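Local coordinates for GCN5 like acetylase + bromodomain (Cryptosporidium parvum, PDB 4LDF), which is the bromodomain of a probable histone H3 acetyltransferase of the GCN5 subfamily, a four-helix module of the kind that recognises acetyl-lysine, at residues A[45-59]-A[74-88]. Numbering follows the deposited sequence.
Sequences DYYEIIKEPTDIQTM and FSSELKRMFDNCRFY
Asn84 and Arg80, one turn apart on helix 71-88, both donate to the backbone carbonyl of Glu52. Asn84 ND2 lies 2.8 Å from Glu52 O, with the oxygen close to the amide plane, while Arg80 NH2 makes a longer bond of 3.2 Å to Glu52 O from the opposite face of the carbonyl. Glu52 OE1 stands 3.9 Å from Arg80 NE, well out of the guanidinium plane, in a long salt bridge of charges alone. Two waters complete the Asn84 amide. One accepts from ND2 and Thr54 N and is hydrogen-bonded to Tyr46 OH; the other donates to Asn84 OD1 and accepts from Glu52 N. With chi1 at -167°, Thr54 turns OG1 to Glu77 while its CG2 packs on Met81 CB. Glu77 OE1 takes this hydroxyl on its anti side, 25° out of the carboxylate plane, and also has a salt bridge to Lys62; OE2 accepts from Tyr68 OH. Asp55 N-caps helix 56-64 through Thr58.

At the other end Tyr88 OH donates to Asp45 OD1, though the 2.5 Å separation is doubtfully short. Tyr46 CD1 rests over one face of that ring, and Ile50 CD1 packs against Phe87 and Tyr88 CB. Met59 fits as a knob among Phe74, Glu77, Leu78 and Met81, its SD 3.7 Å from Phe74 CE1 in a Met-aromatic contact.

Tyr46 and nearby Asn89 probably correspond to the acetyl-lysine-pocket tyrosine and asparagine of other bromodomains. The contact fastens the ZA loop of the left-handed four-helix bundle, with the start of helix 56-64, along helix 71-88; helix 14-27 meets Met59 and Phe74, and helix 93-110 packs against Phe74, Phe82 and Cys85.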
loop_
_atom_site.group_PDB
_atom_site.type_symbol
_atom_site.label_atom_id
_atom_site.label_comp_id
_atom_site.label_asym_id
_atom_site.label_seq_id
_atom_site.Cartn_x
_atom_site.Cartn_y
_atom_site.Cartn_z
ATOM N N ASP A 45 7.435 18.880 -2.888
ATOM C CA ASP A 45 6.173 19.187 -3.585
ATOM C C ASP A 45 5.096 18.089 -3.460
ATOM O O ASP A 45 3.970 18.299 -3.911
ATOM C CB ASP A 45 6.434 19.509 -5.071
ATOM C CG ASP A 45 7.096 18.401 -5.874
ATOM O OD1 ASP A 45 7.451 17.361 -5.275
ATOM O OD2 ASP A 45 7.355 18.614 -7.080
ATOM N N TYR A 46 5.442 16.920 -2.870
ATOM C CA TYR A 46 4.570 15.744 -2.780
ATOM C C TYR A 46 3.089 15.972 -2.442
ATOM O O TYR A 46 2.202 15.515 -3.174
ATOM C CB TYR A 46 5.191 14.627 -1.920
ATOM C CG TYR A 46 4.494 13.296 -2.115
ATOM C CD1 TYR A 46 4.783 12.486 -3.214
ATOM C CD2 TYR A 46 3.520 12.857 -1.216
ATOM C CE1 TYR A 46 4.127 11.271 -3.408
ATOM C CE2 TYR A 46 2.830 11.661 -1.424
ATOM C CZ TYR A 46 3.153 10.862 -2.507
ATOM O OH TYR A 46 2.468 9.689 -2.700
ATOM N N TYR A 47 2.830 16.617 -1.312
ATOM C CA TYR A 47 1.473 16.839 -0.816
ATOM C C TYR A 47 0.699 17.962 -1.531
ATOM O O TYR A 47 -0.485 18.167 -1.244
ATOM C CB TYR A 47 1.490 16.970 0.715
ATOM C CG TYR A 47 2.085 15.744 1.374
ATOM C CD1 TYR A 47 1.317 14.605 1.593
ATOM C CD2 TYR A 47 3.426 15.708 1.741
ATOM C CE1 TYR A 47 1.867 13.462 2.165
ATOM C CE2 TYR A 47 3.986 14.571 2.319
ATOM C CZ TYR A 47 3.196 13.457 2.545
ATOM O OH TYR A 47 3.743 12.335 3.117
ATOM N N GLU A 48 1.355 18.653 -2.493
ATOM C CA GLU A 48 0.732 19.684 -3.337
ATOM C C GLU A 48 0.090 18.960 -4.526
ATOM O O GLU A 48 -0.837 19.467 -5.141
ATOM C CB GLU A 48 1.796 20.669 -3.892
ATOM C CG GLU A 48 2.489 21.557 -2.870
ATOM C CD GLU A 48 1.584 22.459 -2.055
ATOM O OE1 GLU A 48 1.800 22.521 -0.823
ATOM O OE2 GLU A 48 0.642 23.067 -2.623
ATOM N N ILE A 49 0.642 17.793 -4.867
ATOM C CA ILE A 49 0.237 16.953 -5.988
ATOM C C ILE A 49 -0.693 15.826 -5.532
ATOM O O ILE A 49 -1.716 15.578 -6.172
ATOM C CB ILE A 49 1.515 16.380 -6.715
ATOM C CG1 ILE A 49 2.580 17.461 -7.079
ATOM C CG2 ILE A 49 1.146 15.518 -7.911
ATOM C CD1 ILE A 49 2.081 18.754 -7.808
ATOM N N ILE A 50 -0.308 15.110 -4.459
ATOM C CA ILE A 50 -1.068 13.950 -3.972
ATOM C C ILE A 50 -1.964 14.376 -2.814
ATOM O O ILE A 50 -1.477 14.656 -1.715
ATOM C CB ILE A 50 -0.115 12.758 -3.651
ATOM C CG1 ILE A 50 0.794 12.348 -4.872
ATOM C CG2 ILE A 50 -0.851 11.581 -3.063
ATOM C CD1 ILE A 50 0.085 11.855 -6.193
ATOM N N LYS A 51 -3.278 14.444 -3.083
ATOM C CA LYS A 51 -4.276 14.924 -2.129
ATOM C C LYS A 51 -4.928 13.862 -1.262
ATOM O O LYS A 51 -5.580 14.197 -0.268
ATOM C CB LYS A 51 -5.306 15.853 -2.803
ATOM C CG LYS A 51 -4.719 17.209 -3.200
ATOM C CD LYS A 51 -4.441 17.244 -4.707
ATOM C CE LYS A 51 -3.996 18.585 -5.239
ATOM N NZ LYS A 51 -3.163 18.423 -6.466
ATOM N N GLU A 52 -4.712 12.582 -1.609
ATOM C CA GLU A 52 -5.204 11.425 -0.857
ATOM C C GLU A 52 -4.007 10.475 -0.681
ATOM O O GLU A 52 -3.982 9.387 -1.274
ATOM C CB GLU A 52 -6.387 10.748 -1.592
ATOM C CG GLU A 52 -7.669 11.571 -1.606
ATOM C CD GLU A 52 -8.754 11.164 -2.592
ATOM O OE1 GLU A 52 -9.017 9.949 -2.755
ATOM O OE2 GLU A 52 -9.383 12.081 -3.167
ATOM N N PRO A 53 -2.952 10.886 0.066
ATOM C CA PRO A 53 -1.806 9.984 0.226
ATOM C C PRO A 53 -2.133 8.804 1.139
ATOM O O PRO A 53 -3.083 8.857 1.929
ATOM C CB PRO A 53 -0.729 10.890 0.839
ATOM C CG PRO A 53 -1.481 11.888 1.614
ATOM C CD PRO A 53 -2.763 12.127 0.855
ATOM N N THR A 54 -1.341 7.743 1.007
ATOM C CA THR A 54 -1.386 6.548 1.828
ATOM C C THR A 54 -0.035 5.868 1.733
ATOM O O THR A 54 0.777 6.226 0.877
ATOM C CB THR A 54 -2.619 5.656 1.530
ATOM O OG1 THR A 54 -2.727 4.690 2.583
ATOM C CG2 THR A 54 -2.537 4.954 0.179
ATOM N N ASP A 55 0.200 4.881 2.601
ATOM C CA ASP A 55 1.456 4.138 2.698
ATOM C C ASP A 55 1.204 2.871 3.514
ATOM O O ASP A 55 0.119 2.707 4.091
ATOM C CB ASP A 55 2.543 5.005 3.377
ATOM C CG ASP A 55 2.124 5.481 4.765
ATOM O OD1 ASP A 55 2.489 4.819 5.747
ATOM O OD2 ASP A 55 1.404 6.502 4.853
ATOM N N ILE A 56 2.207 1.982 3.567
ATOM C CA ILE A 56 2.090 0.698 4.280
ATOM C C ILE A 56 1.846 0.829 5.784
ATOM O O ILE A 56 1.023 0.082 6.319
ATOM C CB ILE A 56 3.222 -0.289 3.902
ATOM C CG1 ILE A 56 3.148 -0.617 2.385
ATOM C CG2 ILE A 56 3.161 -1.598 4.766
ATOM C CD1 ILE A 56 4.427 -1.222 1.746
ATOM N N GLN A 57 2.525 1.791 6.452
ATOM C CA GLN A 57 2.414 2.019 7.891
ATOM C C GLN A 57 0.993 2.496 8.233
ATOM O O GLN A 57 0.415 2.016 9.212
ATOM C CB GLN A 57 3.508 3.020 8.342
ATOM C CG GLN A 57 3.545 3.377 9.820
ATOM C CD GLN A 57 4.529 4.507 10.061
ATOM O OE1 GLN A 57 4.172 5.693 10.070
ATOM N NE2 GLN A 57 5.803 4.168 10.196
ATOM N N THR A 58 0.420 3.393 7.395
ATOM C CA THR A 58 -0.939 3.919 7.545
ATOM C C THR A 58 -1.946 2.756 7.422
ATOM O O THR A 58 -2.799 2.610 8.293
ATOM C CB THR A 58 -1.196 5.059 6.528
ATOM O OG1 THR A 58 -0.327 6.152 6.827
ATOM C CG2 THR A 58 -2.651 5.539 6.512
ATOM N N MET A 59 -1.835 1.934 6.364
ATOM C CA MET A 59 -2.726 0.787 6.141
ATOM C C MET A 59 -2.579 -0.294 7.221
ATOM O O MET A 59 -3.590 -0.853 7.644
ATOM C CB MET A 59 -2.581 0.234 4.719
ATOM C CG MET A 59 -3.092 1.203 3.659
ATOM S SD MET A 59 -3.029 0.627 1.953
ATOM C CE MET A 59 -1.284 0.640 1.636
ATOM N N PHE A 74 -10.123 -1.585 1.580
ATOM C CA PHE A 74 -8.676 -1.775 1.601
ATOM C C PHE A 74 -8.083 -1.841 0.184
ATOM O O PHE A 74 -7.073 -1.189 -0.083
ATOM C CB PHE A 74 -8.276 -3.015 2.432
ATOM C CG PHE A 74 -6.822 -3.358 2.233
ATOM C CD1 PHE A 74 -5.819 -2.506 2.697
ATOM C CD2 PHE A 74 -6.449 -4.497 1.523
ATOM C CE1 PHE A 74 -4.474 -2.782 2.446
ATOM C CE2 PHE A 74 -5.108 -4.752 1.245
ATOM C CZ PHE A 74 -4.129 -3.897 1.723
ATOM N N SER A 75 -8.689 -2.640 -0.710
ATOM C CA SER A 75 -8.201 -2.791 -2.091
ATOM C C SER A 75 -8.171 -1.467 -2.864
ATOM O O SER A 75 -7.241 -1.259 -3.644
ATOM C CB SER A 75 -8.948 -3.892 -2.842
ATOM O OG SER A 75 -10.350 -3.697 -2.829
ATOM N N SER A 76 -9.124 -0.537 -2.582
ATOM C CA SER A 76 -9.156 0.797 -3.202
ATOM C C SER A 76 -7.957 1.613 -2.731
ATOM O O SER A 76 -7.313 2.273 -3.545
ATOM C CB SER A 76 -10.440 1.540 -2.851
ATOM O OG SER A 76 -11.575 0.744 -3.132
ATOM N N GLU A 77 -7.672 1.566 -1.418
ATOM C CA GLU A 77 -6.569 2.262 -0.777
ATOM C C GLU A 77 -5.225 1.709 -1.252
ATOM O O GLU A 77 -4.326 2.485 -1.548
ATOM C CB GLU A 77 -6.659 2.134 0.754
ATOM C CG GLU A 77 -5.680 3.077 1.440
ATOM C CD GLU A 77 -5.941 3.386 2.897
ATOM O OE1 GLU A 77 -5.252 4.280 3.443
ATOM O OE2 GLU A 77 -6.846 2.752 3.487
ATOM N N LEU A 78 -5.081 0.367 -1.285
ATOM C CA LEU A 78 -3.848 -0.258 -1.752
ATOM C C LEU A 78 -3.604 0.099 -3.216
ATOM O O LEU A 78 -2.462 0.403 -3.567
ATOM C CB LEU A 78 -3.847 -1.790 -1.540
ATOM C CG LEU A 78 -2.596 -2.543 -2.038
ATOM C CD1 LEU A 78 -1.337 -2.116 -1.271
ATOM C CD2 LEU A 78 -2.804 -4.044 -1.971
ATOM N N LYS A 79 -4.661 0.082 -4.066
ATOM C CA LYS A 79 -4.515 0.467 -5.480
ATOM C C LYS A 79 -4.085 1.930 -5.578
ATOM O O LYS A 79 -3.182 2.242 -6.354
ATOM C CB LYS A 79 -5.801 0.243 -6.298
ATOM C CG LYS A 79 -5.518 0.315 -7.792
ATOM C CD LYS A 79 -6.754 0.487 -8.624
ATOM C CE LYS A 79 -6.417 0.396 -10.096
ATOM N NZ LYS A 79 -5.870 1.678 -10.635
ATOM N N ARG A 80 -4.740 2.814 -4.786
ATOM C CA ARG A 80 -4.447 4.244 -4.671
ATOM C C ARG A 80 -2.972 4.458 -4.279
ATOM O O ARG A 80 -2.335 5.352 -4.828
ATOM C CB ARG A 80 -5.405 4.916 -3.654
ATOM C CG ARG A 80 -5.046 6.392 -3.323
ATOM C CD ARG A 80 -6.213 7.265 -2.866
ATOM N NE ARG A 80 -7.117 6.598 -1.923
ATOM C CZ ARG A 80 -6.925 6.514 -0.610
ATOM N NH1 ARG A 80 -7.816 5.902 0.157
ATOM N NH2 ARG A 80 -5.841 7.042 -0.053
ATOM N N MET A 81 -2.407 3.609 -3.377
ATOM C CA MET A 81 -0.984 3.753 -3.039
ATOM C C MET A 81 -0.105 3.667 -4.320
ATOM O O MET A 81 0.786 4.500 -4.512
ATOM C CB MET A 81 -0.537 2.694 -2.021
ATOM C CG MET A 81 0.838 2.987 -1.445
ATOM S SD MET A 81 1.472 1.675 -0.395
ATOM C CE MET A 81 1.818 0.373 -1.660
ATOM N N PHE A 82 -0.364 2.676 -5.173
ATOM C CA PHE A 82 0.406 2.486 -6.420
ATOM C C PHE A 82 0.102 3.564 -7.480
ATOM O O PHE A 82 1.021 4.061 -8.147
ATOM C CB PHE A 82 0.209 1.069 -6.958
ATOM C CG PHE A 82 0.774 0.000 -6.047
ATOM C CD1 PHE A 82 2.143 -0.062 -5.785
ATOM C CD2 PHE A 82 -0.048 -0.983 -5.506
ATOM C CE1 PHE A 82 2.670 -1.054 -4.949
ATOM C CE2 PHE A 82 0.484 -2.002 -4.713
ATOM C CZ PHE A 82 1.838 -2.032 -4.442
ATOM N N ASP A 83 -1.176 3.980 -7.557
ATOM C CA ASP A 83 -1.649 5.022 -8.457
ATOM C C ASP A 83 -1.020 6.379 -8.135
ATOM O O ASP A 83 -0.558 7.053 -9.058
ATOM C CB ASP A 83 -3.191 5.092 -8.472
ATOM C CG ASP A 83 -3.865 3.996 -9.289
ATOM O OD1 ASP A 83 -3.179 3.365 -10.132
ATOM O OD2 ASP A 83 -5.079 3.793 -9.117
ATOM N N ASN A 84 -0.956 6.746 -6.838
ATOM C CA ASN A 84 -0.332 7.982 -6.319
ATOM C C ASN A 84 1.123 8.053 -6.734
ATOM O O ASN A 84 1.546 9.089 -7.229
ATOM C CB ASN A 84 -0.416 8.060 -4.778
ATOM C CG ASN A 84 -1.770 8.419 -4.228
ATOM O OD1 ASN A 84 -2.675 8.819 -4.955
ATOM N ND2 ASN A 84 -1.926 8.318 -2.918
ATOM N N CYS A 85 1.877 6.941 -6.560
ATOM C CA CYS A 85 3.293 6.855 -6.911
ATOM C C CYS A 85 3.502 7.183 -8.373
ATOM O O CYS A 85 4.302 8.080 -8.697
ATOM C CB CYS A 85 3.873 5.486 -6.562
ATOM S SG CYS A 85 5.670 5.360 -6.812
ATOM N N ARG A 86 2.731 6.480 -9.254
ATOM C CA ARG A 86 2.767 6.614 -10.714
ATOM C C ARG A 86 2.295 7.981 -11.180
ATOM O O ARG A 86 2.847 8.496 -12.143
ATOM C CB ARG A 86 2.024 5.460 -11.405
ATOM C CG ARG A 86 2.778 4.099 -11.296
ATOM C CD ARG A 86 2.126 2.991 -12.108
ATOM N NE ARG A 86 0.796 2.674 -11.582
ATOM C CZ ARG A 86 0.476 1.567 -10.921
ATOM N NH1 ARG A 86 1.374 0.593 -10.757
ATOM N NH2 ARG A 86 -0.748 1.410 -10.440
ATOM N N PHE A 87 1.311 8.603 -10.476
ATOM C CA PHE A 87 0.846 9.947 -10.826
ATOM C C PHE A 87 1.948 10.965 -10.493
ATOM O O PHE A 87 2.333 11.744 -11.366
ATOM C CB PHE A 87 -0.458 10.289 -10.097
ATOM C CG PHE A 87 -1.045 11.637 -10.439
ATOM C CD1 PHE A 87 -2.081 11.749 -11.355
ATOM C CD2 PHE A 87 -0.608 12.794 -9.789
ATOM C CE1 PHE A 87 -2.646 13.004 -11.646
ATOM C CE2 PHE A 87 -1.163 14.043 -10.094
ATOM C CZ PHE A 87 -2.185 14.133 -11.007
ATOM N N TYR A 88 2.468 10.953 -9.245
ATOM C CA TYR A 88 3.533 11.877 -8.815
ATOM C C TYR A 88 4.780 11.793 -9.722
ATOM O O TYR A 88 5.377 12.826 -10.059
ATOM C CB TYR A 88 3.928 11.654 -7.334
ATOM C CG TYR A 88 5.067 12.557 -6.911
ATOM C CD1 TYR A 88 4.849 13.903 -6.632
ATOM C CD2 TYR A 88 6.378 12.085 -6.864
ATOM C CE1 TYR A 88 5.900 14.751 -6.293
ATOM C CE2 TYR A 88 7.444 12.934 -6.562
ATOM C CZ TYR A 88 7.196 14.259 -6.247
ATOM O OH TYR A 88 8.239 15.090 -5.914
HETATM O O HOH W 1 0.590 8.169 -1.538
HETATM O O HOH W 2 -4.243 10.857 -4.168
#